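Local coordinates for lectin (Polyandrocarpa misakiensis, PDB 1BYF), which binds galactose in a calcium-dependent manner as a homodimeric C-type lectin and takes part in the animal's defence against microorganisms, at residues L6-E10 and K49-Y53; M26-A32 and V117-K121. One frame throughout, in Å; residues are numbered along the deposited sequence.

Contact 1 of 2, residues L6-E10 and K49-Y53. With ZN (zinc ion), chain E.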
ATOM      1  N   LEU A   6      -1.266  -4.890  -0.291  1.00 15.44           N
ATOM      2  CA  LEU A   6      -1.473  -4.572  -1.700  1.00 15.64           C
ATOM      3  C   LEU A   6      -2.736  -3.722  -1.843  1.00 15.59           C
ATOM      4  O   LEU A   6      -3.771  -4.102  -1.312  1.00 15.33           O
ATOM      5  CB  LEU A   6      -1.594  -5.871  -2.494  1.00 16.49           C
ATOM      6  CG  LEU A   6      -2.102  -5.776  -3.936  1.00 17.49           C
ATOM      7  CD1 LEU A   6      -1.199  -4.920  -4.805  1.00 17.54           C
ATOM      8  CD2 LEU A   6      -2.205  -7.166  -4.557  1.00 18.60           C
ATOM      9  N   PHE A   7      -2.644  -2.584  -2.496  1.00 15.68           N
ATOM     10  CA  PHE A   7      -3.785  -1.712  -2.745  1.00 15.95           C
ATOM     11  C   PHE A   7      -4.053  -1.756  -4.253  1.00 16.54           C
ATOM     12  O   PHE A   7      -3.082  -1.623  -5.010  1.00 17.17           O
ATOM     13  CB  PHE A   7      -3.515  -0.265  -2.362  1.00 15.38           C
ATOM     14  CG  PHE A   7      -3.260   0.024  -0.915  1.00 14.83           C
ATOM     15  CD1 PHE A   7      -1.979  -0.046  -0.392  1.00 14.80           C
ATOM     16  CD2 PHE A   7      -4.301   0.396  -0.079  1.00 14.70           C
ATOM     17  CE1 PHE A   7      -1.748   0.235   0.942  1.00 14.53           C
ATOM     18  CE2 PHE A   7      -4.077   0.682   1.254  1.00 14.35           C
ATOM     19  CZ  PHE A   7      -2.801   0.600   1.768  1.00 14.60           C
ATOM     20  N   SER A   8      -5.293  -1.906  -4.668  1.00 16.95           N
ATOM     21  CA  SER A   8      -5.583  -1.932  -6.099  1.00 17.52           C
ATOM     22  C   SER A   8      -6.707  -0.974  -6.474  1.00 17.75           C
ATOM     23  O   SER A   8      -7.746  -0.919  -5.816  1.00 17.81           O
ATOM     24  CB  SER A   8      -5.896  -3.347  -6.588  1.00 17.87           C
ATOM     25  OG  SER A   8      -6.311  -3.284  -7.950  1.00 18.43           O
ATOM     26  N   ASP A   9      -6.475  -0.211  -7.535  1.00 17.30           N
ATOM     27  CA  ASP A   9      -7.455   0.733  -8.047  1.00 18.02           C
ATOM     28  C   ASP A   9      -8.570   0.023  -8.813  1.00 18.40           C
ATOM     29  O   ASP A   9      -9.562   0.644  -9.178  1.00 17.59           O
ATOM     30  CB  ASP A   9      -6.802   1.771  -8.970  1.00 17.63           C
ATOM     31  CG  ASP A   9      -6.112   2.843  -8.134  1.00 17.91           C
ATOM     32  OD1 ASP A   9      -6.734   3.276  -7.140  1.00 16.58           O
ATOM     33  OD2 ASP A   9      -4.986   3.228  -8.491  1.00 17.76           O
ATOM     34  N   GLU A  10      -8.385  -1.263  -9.045  1.00 19.03           N
ATOM     35  CA  GLU A  10      -9.362  -2.106  -9.712  1.00 21.43           C
ATOM     36  C   GLU A  10     -10.573  -2.325  -8.809  1.00 20.88           C
ATOM     37  O   GLU A  10     -10.325  -2.699  -7.665  1.00 20.78           O
ATOM     38  CB  GLU A  10      -8.741  -3.506  -9.848  1.00 24.37           C
ATOM     39  CG  GLU A  10      -8.180  -3.858 -11.200  1.00 28.39           C
ATOM     40  CD  GLU A  10      -9.000  -4.966 -11.844  1.00 30.55           C
ATOM     41  OE1 GLU A  10      -8.724  -6.148 -11.541  1.00 31.58           O
ATOM     42  OE2 GLU A  10      -9.905  -4.633 -12.637  1.00 31.63           O
ATOM     43  N   LYS A  49      -6.467   8.785  -1.309  1.00 16.13           N
ATOM     44  CA  LYS A  49      -7.240   8.299  -2.443  1.00 17.74           C
ATOM     45  C   LYS A  49      -8.686   8.772  -2.390  1.00 18.22           C
ATOM     46  O   LYS A  49      -9.265   9.030  -3.450  1.00 17.90           O
ATOM     47  CB  LYS A  49      -7.146   6.773  -2.535  1.00 18.25           C
ATOM     48  CG  LYS A  49      -5.865   6.332  -3.256  1.00 19.50           C
ATOM     49  CD  LYS A  49      -6.213   6.103  -4.727  1.00 20.73           C
ATOM     50  CE  LYS A  49      -4.969   6.058  -5.594  1.00 20.85           C
ATOM     51  NZ  LYS A  49      -5.330   5.815  -7.019  1.00 19.98           N
ATOM     52  N   GLY A  50      -9.244   8.874  -1.188  1.00 17.84           N
ATOM     53  CA  GLY A  50     -10.608   9.333  -1.012  1.00 17.73           C
ATOM     54  C   GLY A  50     -11.635   8.438  -1.682  1.00 17.80           C
ATOM     55  O   GLY A  50     -12.679   8.938  -2.110  1.00 17.97           O
ATOM     56  N   HIS A  51     -11.370   7.142  -1.779  1.00 17.23           N
ATOM     57  CA  HIS A  51     -12.307   6.220  -2.406  1.00 16.52           C
ATOM     58  C   HIS A  51     -12.692   5.088  -1.452  1.00 15.48           C
ATOM     59  O   HIS A  51     -12.052   4.915  -0.419  1.00 14.59           O
ATOM     60  CB  HIS A  51     -11.745   5.609  -3.686  1.00 17.24           C
ATOM     61  CG  HIS A  51     -11.931   6.457  -4.904  1.00 17.82           C
ATOM     62  ND1 HIS A  51     -13.183   6.698  -5.433  1.00 18.10           N
ATOM     63  CD2 HIS A  51     -11.041   7.118  -5.688  1.00 17.82           C
ATOM     64  CE1 HIS A  51     -13.055   7.480  -6.497  1.00 18.58           C
ATOM     65  NE2 HIS A  51     -11.772   7.739  -6.669  1.00 18.19           N
ATOM     66  N   ASP A  52     -13.715   4.336  -1.831  1.00 13.86           N
ATOM     67  CA  ASP A  52     -14.176   3.201  -1.045  1.00 13.41           C
ATOM     68  C   ASP A  52     -13.299   1.978  -1.317  1.00 13.52           C
ATOM     69  O   ASP A  52     -12.941   1.719  -2.474  1.00 13.81           O
ATOM     70  CB  ASP A  52     -15.609   2.820  -1.420  1.00 12.64           C
ATOM     71  CG  ASP A  52     -16.639   3.891  -1.153  1.00 13.05           C
ATOM     72  OD1 ASP A  52     -16.414   4.754  -0.283  1.00 13.33           O
ATOM     73  OD2 ASP A  52     -17.695   3.869  -1.827  1.00 13.08           O
ATOM     74  N   TYR A  53     -13.026   1.206  -0.276  1.00 13.16           N
ATOM     75  CA  TYR A  53     -12.245  -0.007  -0.383  1.00 13.07           C
ATOM     76  C   TYR A  53     -12.883  -1.162   0.392  1.00 13.13           C
ATOM     77  O   TYR A  53     -13.345  -0.937   1.510  1.00 12.55           O
ATOM     78  CB  TYR A  53     -10.863   0.169   0.278  1.00 13.66           C
ATOM     79  CG  TYR A  53      -9.931   1.025  -0.544  1.00 13.42           C
ATOM     80  CD1 TYR A  53     -10.034   2.405  -0.537  1.00 13.41           C
ATOM     81  CD2 TYR A  53      -8.952   0.431  -1.326  1.00 14.04           C
ATOM     82  CE1 TYR A  53      -9.177   3.185  -1.294  1.00 13.85           C
ATOM     83  CE2 TYR A  53      -8.086   1.200  -2.087  1.00 14.20           C
ATOM     84  CZ  TYR A  53      -8.213   2.572  -2.065  1.00 14.47           C
ATOM     85  OH  TYR A  53      -7.354   3.342  -2.821  1.00 14.65           O
TER
HETATM   86 ZN    ZN E 302     -19.225   4.924  -1.429  1.00 30.85          ZN
HETATM   87  O   HOH W   1      -5.721   2.203  -4.679  1.00 14.91           O

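Contact 2 of 2, residues M26-A32 and V117-K121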
ATOM      1  N   MET A  26      -2.598 -13.919  -1.067  1.00 25.07           N
ATOM      2  CA  MET A  26      -2.885 -12.994   0.023  1.00 23.12           C
ATOM      3  C   MET A  26      -4.337 -13.135   0.466  1.00 22.94           C
ATOM      4  O   MET A  26      -5.037 -14.019  -0.026  1.00 23.23           O
ATOM      5  CB  MET A  26      -2.617 -11.561  -0.441  1.00 21.76           C
ATOM      6  CG  MET A  26      -1.324 -11.379  -1.228  1.00 20.17           C
ATOM      7  SD  MET A  26      -1.059  -9.650  -1.689  1.00 17.86           S
ATOM      8  CE  MET A  26      -0.637  -8.960  -0.100  1.00 16.71           C
ATOM      9  N   ALA A  27      -4.790 -12.269   1.358  1.00 22.00           N
ATOM     10  CA  ALA A  27      -6.161 -12.287   1.841  1.00 21.51           C
ATOM     11  C   ALA A  27      -6.709 -10.865   1.939  1.00 21.05           C
ATOM     12  O   ALA A  27      -5.940  -9.925   2.159  1.00 19.87           O
ATOM     13  CB  ALA A  27      -6.249 -12.943   3.215  1.00 21.55           C
ATOM     14  N   LEU A  28      -8.024 -10.724   1.792  1.00 19.73           N
ATOM     15  CA  LEU A  28      -8.630  -9.391   1.924  1.00 19.61           C
ATOM     16  C   LEU A  28      -8.200  -8.854   3.284  1.00 19.23           C
ATOM     17  O   LEU A  28      -8.260  -9.603   4.266  1.00 19.79           O
ATOM     18  CB  LEU A  28     -10.136  -9.497   1.762  1.00 20.13           C
ATOM     19  CG  LEU A  28     -10.945  -8.256   1.405  1.00 20.42           C
ATOM     20  CD1 LEU A  28     -10.381  -7.546   0.185  1.00 20.42           C
ATOM     21  CD2 LEU A  28     -12.401  -8.673   1.148  1.00 20.86           C
ATOM     22  N   VAL A  29      -7.704  -7.628   3.351  1.00 18.22           N
ATOM     23  CA  VAL A  29      -7.165  -7.090   4.595  1.00 17.12           C
ATOM     24  C   VAL A  29      -8.060  -7.370   5.792  1.00 17.82           C
ATOM     25  O   VAL A  29      -9.275  -7.166   5.764  1.00 17.53           O
ATOM     26  CB  VAL A  29      -6.843  -5.594   4.463  1.00 17.16           C
ATOM     27  CG1 VAL A  29      -8.111  -4.757   4.430  1.00 16.34           C
ATOM     28  CG2 VAL A  29      -5.907  -5.134   5.578  1.00 15.91           C
ATOM     29  N   SER A  30      -7.436  -7.852   6.871  1.00 17.92           N
ATOM     30  CA  SER A  30      -8.160  -8.183   8.093  1.00 17.98           C
ATOM     31  C   SER A  30      -7.295  -7.992   9.325  1.00 17.38           C
ATOM     32  O   SER A  30      -7.469  -6.993  10.026  1.00 17.44           O
ATOM     33  CB  SER A  30      -8.700  -9.614   8.026  1.00 18.64           C
ATOM     34  OG  SER A  30      -7.649 -10.541   7.841  1.00 20.81           O
ATOM     35  N   SER A  31      -6.377  -8.908   9.620  1.00 17.37           N
ATOM     36  CA  SER A  31      -5.548  -8.739  10.814  1.00 17.39           C
ATOM     37  C   SER A  31      -4.775  -7.433  10.761  1.00 17.12           C
ATOM     38  O   SER A  31      -4.577  -6.818  11.813  1.00 16.40           O
ATOM     39  CB  SER A  31      -4.606  -9.918  11.037  1.00 18.60           C
ATOM     40  OG  SER A  31      -3.450  -9.802  10.236  1.00 20.42           O
ATOM     41  N   ALA A  32      -4.380  -6.965   9.574  1.00 17.17           N
ATOM     42  CA  ALA A  32      -3.631  -5.701   9.531  1.00 16.78           C
ATOM     43  C   ALA A  32      -4.503  -4.543   9.996  1.00 16.62           C
ATOM     44  O   ALA A  32      -3.985  -3.538  10.499  1.00 16.30           O
ATOM     45  CB  ALA A  32      -3.013  -5.455   8.161  1.00 16.51           C
ATOM     46  N   VAL A 117      -9.766  -2.656  -3.742  1.00 15.21           N
ATOM     47  CA  VAL A 117      -9.346  -3.802  -2.952  1.00 14.60           C
ATOM     48  C   VAL A 117      -8.026  -3.596  -2.221  1.00 14.29           C
ATOM     49  O   VAL A 117      -7.084  -2.996  -2.732  1.00 13.37           O
ATOM     50  CB  VAL A 117      -9.212  -5.025  -3.889  1.00 14.58           C
ATOM     51  CG1 VAL A 117      -8.874  -6.290  -3.101  1.00 14.30           C
ATOM     52  CG2 VAL A 117     -10.503  -5.239  -4.685  1.00 15.01           C
ATOM     53  N   ILE A 118      -7.976  -4.143  -1.017  1.00 13.75           N
ATOM     54  CA  ILE A 118      -6.807  -4.128  -0.162  1.00 14.32           C
ATOM     55  C   ILE A 118      -6.544  -5.561   0.306  1.00 14.91           C
ATOM     56  O   ILE A 118      -7.421  -6.168   0.923  1.00 14.17           O
ATOM     57  CB  ILE A 118      -6.961  -3.248   1.090  1.00 14.24           C
ATOM     58  CG1 ILE A 118      -7.398  -1.842   0.675  1.00 13.87           C
ATOM     59  CG2 ILE A 118      -5.654  -3.201   1.876  1.00 13.94           C
ATOM     60  CD1 ILE A 118      -7.731  -0.944   1.851  1.00 14.44           C
ATOM     61  N   CYS A 119      -5.360  -6.068  -0.017  1.00 15.11           N
ATOM     62  CA  CYS A 119      -4.983  -7.407   0.395  1.00 15.81           C
ATOM     63  C   CYS A 119      -3.807  -7.343   1.376  1.00 16.74           C
ATOM     64  O   CYS A 119      -3.037  -6.380   1.369  1.00 15.58           O
ATOM     65  CB  CYS A 119      -4.547  -8.278  -0.778  1.00 16.44           C
ATOM     66  SG  CYS A 119      -5.643  -8.246  -2.202  1.00 16.84           S
ATOM     67  N   GLU A 120      -3.705  -8.394   2.186  1.00 16.98           N
ATOM     68  CA  GLU A 120      -2.638  -8.516   3.159  1.00 17.76           C
ATOM     69  C   GLU A 120      -2.008  -9.912   3.120  1.00 19.48           C
ATOM     70  O   GLU A 120      -2.588 -10.891   2.656  1.00 18.40           O
ATOM     71  CB  GLU A 120      -3.122  -8.258   4.589  1.00 18.06           C
ATOM     72  CG  GLU A 120      -3.984  -9.353   5.201  1.00 17.97           C
ATOM     73  CD  GLU A 120      -4.259  -9.200   6.679  1.00 17.99           C
ATOM     74  OE1 GLU A 120      -4.686  -8.118   7.137  1.00 16.82           O
ATOM     75  OE2 GLU A 120      -4.064 -10.189   7.437  1.00 18.61           O
ATOM     76  N   LYS A 121      -0.804  -9.975   3.673  1.00 21.06           N
ATOM     77  CA  LYS A 121      -0.089 -11.226   3.852  1.00 23.38           C
ATOM     78  C   LYS A 121       0.877 -11.034   5.025  1.00 24.43           C
ATOM     79  O   LYS A 121       1.813 -10.235   4.961  1.00 23.92           O
ATOM     80  CB  LYS A 121       0.623 -11.750   2.615  1.00 24.50           C
ATOM     81  CG  LYS A 121       1.315 -13.085   2.868  1.00 26.59           C
ATOM     82  CD  LYS A 121       2.084 -13.537   1.636  1.00 27.73           C
ATOM     83  CE  LYS A 121       3.135 -14.575   2.010  1.00 29.01           C
ATOM     84  NZ  LYS A 121       2.504 -15.693   2.773  1.00 30.03           N
TER

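Contact 1 of 2, residues L6-E10 and K49-Y53
Asp9 and Lys49 make the charged part of this contact. Lys49 NZ bonds Asp9 OD1 at 2.9 Å, on its syn side and 23° out of the carboxylate plane, with a weak bond to OD2. Lysine suits the end of helix 36-49 because its chain is long enough to reach the carboxylate; the bend at chi2 (-95°) turns it across Asp9 at about a right angle. Arg116 forms a second salt bridge to Asp9 OD1, while OD2 accepts from the backbone N of Tyr3 of the second subunit.

A water donates to Asp9 OD1 and lies in the plane of the Tyr53 ring, 2.7 Å from Tyr53 OH. Tyrosine serves twice here, since its CE2 also comes to the edge of the Phe7 ring, 4.4 Å from Phe7 CD2. Phe7 stacks on Phe45 as well.

Gly50 readily takes the positive phi just after the helix, and Asp52 OD2 binds a zinc ion at 1.9 Å, with two ligand atoms from outside the segments. Ser8 OG accepts from Glu10 N, an ST turn. The whole joins the N-terminal strand of a C-type lectin domain, at the dimer interface, to the loop leaving its second helix.

Contact 2 of 2, residues M26-A32 and V117-K121
Glu120 reaches across to the turn at Ser30-Ala32 from a strand that pairs antiparallel with Ala27-Leu28. Ala27 and Glu120 form the hydrogen-bonded pair, with Glu120 N 2.7 Å from Ala27 O and Ala27 N returning a bond to Glu120 O at 2.9 Å; Val29 N adds a bond to Ile118 O.

Along the glutamate, CB and CG run past Ala27 O, with Glu120 CG 3.7 Å from it. The two side chains share a face of the sheet, where one as small as alanine does not crowd the glutamate. CG, placed between the backbone N and the carbonyl carbon (chi1 72°), carries the extended chain toward the turn. CD comes close to the backbone N of Ser30. At the tip, OE1 accepts twice. Ser30 N lies 2.8 Å from Glu120 OE1, above the carboxylate plane and 66° out of it. Ala32 N is 2.7 Å from Glu120 OE1, on the syn side. Ser31 OG donates to Glu120 OE2 at 2.9 Å, also syn; that hydroxyl is further hydrogen-bonded to Tyr3 OH.

Apolar side chains flank the strand. Val29 lies beside Ile118, both pointing the same way, Leu28 CD1 meets Val117 CG1 at 3.8 Å, and Met26 CB packs on CB of Cys119, a residue held to Cys21 by a disulfide.

Three bonds fix the rotation of a buried carboxylate and satisfy two backbone N-H groups of the turn; donors on both oxygens probably stabilise its negative charge.

How the contacts relate
Contact 1 and contact 2 lie about 13 Å apart, centre to centre, and meet on one sheet, where strand 115-122 pairs antiparallel with strands 3-8 and 27-28 and parallel with strand 53-55. Backbone bonds between Leu6 and Cys119 and between Ser8 and Val117 couple them directly, and Tyr53 packs against Ile118. Along the chain the order is 6-10, 26-32, 49-53, 117-121, so the segments of the two contacts alternate. Strand 115-122 thus brings the C-terminal part of the C-type lectin domain back to its N-terminal part. Because strand 3-8 also pairs with the second subunit, the sheet continues into the homodimer.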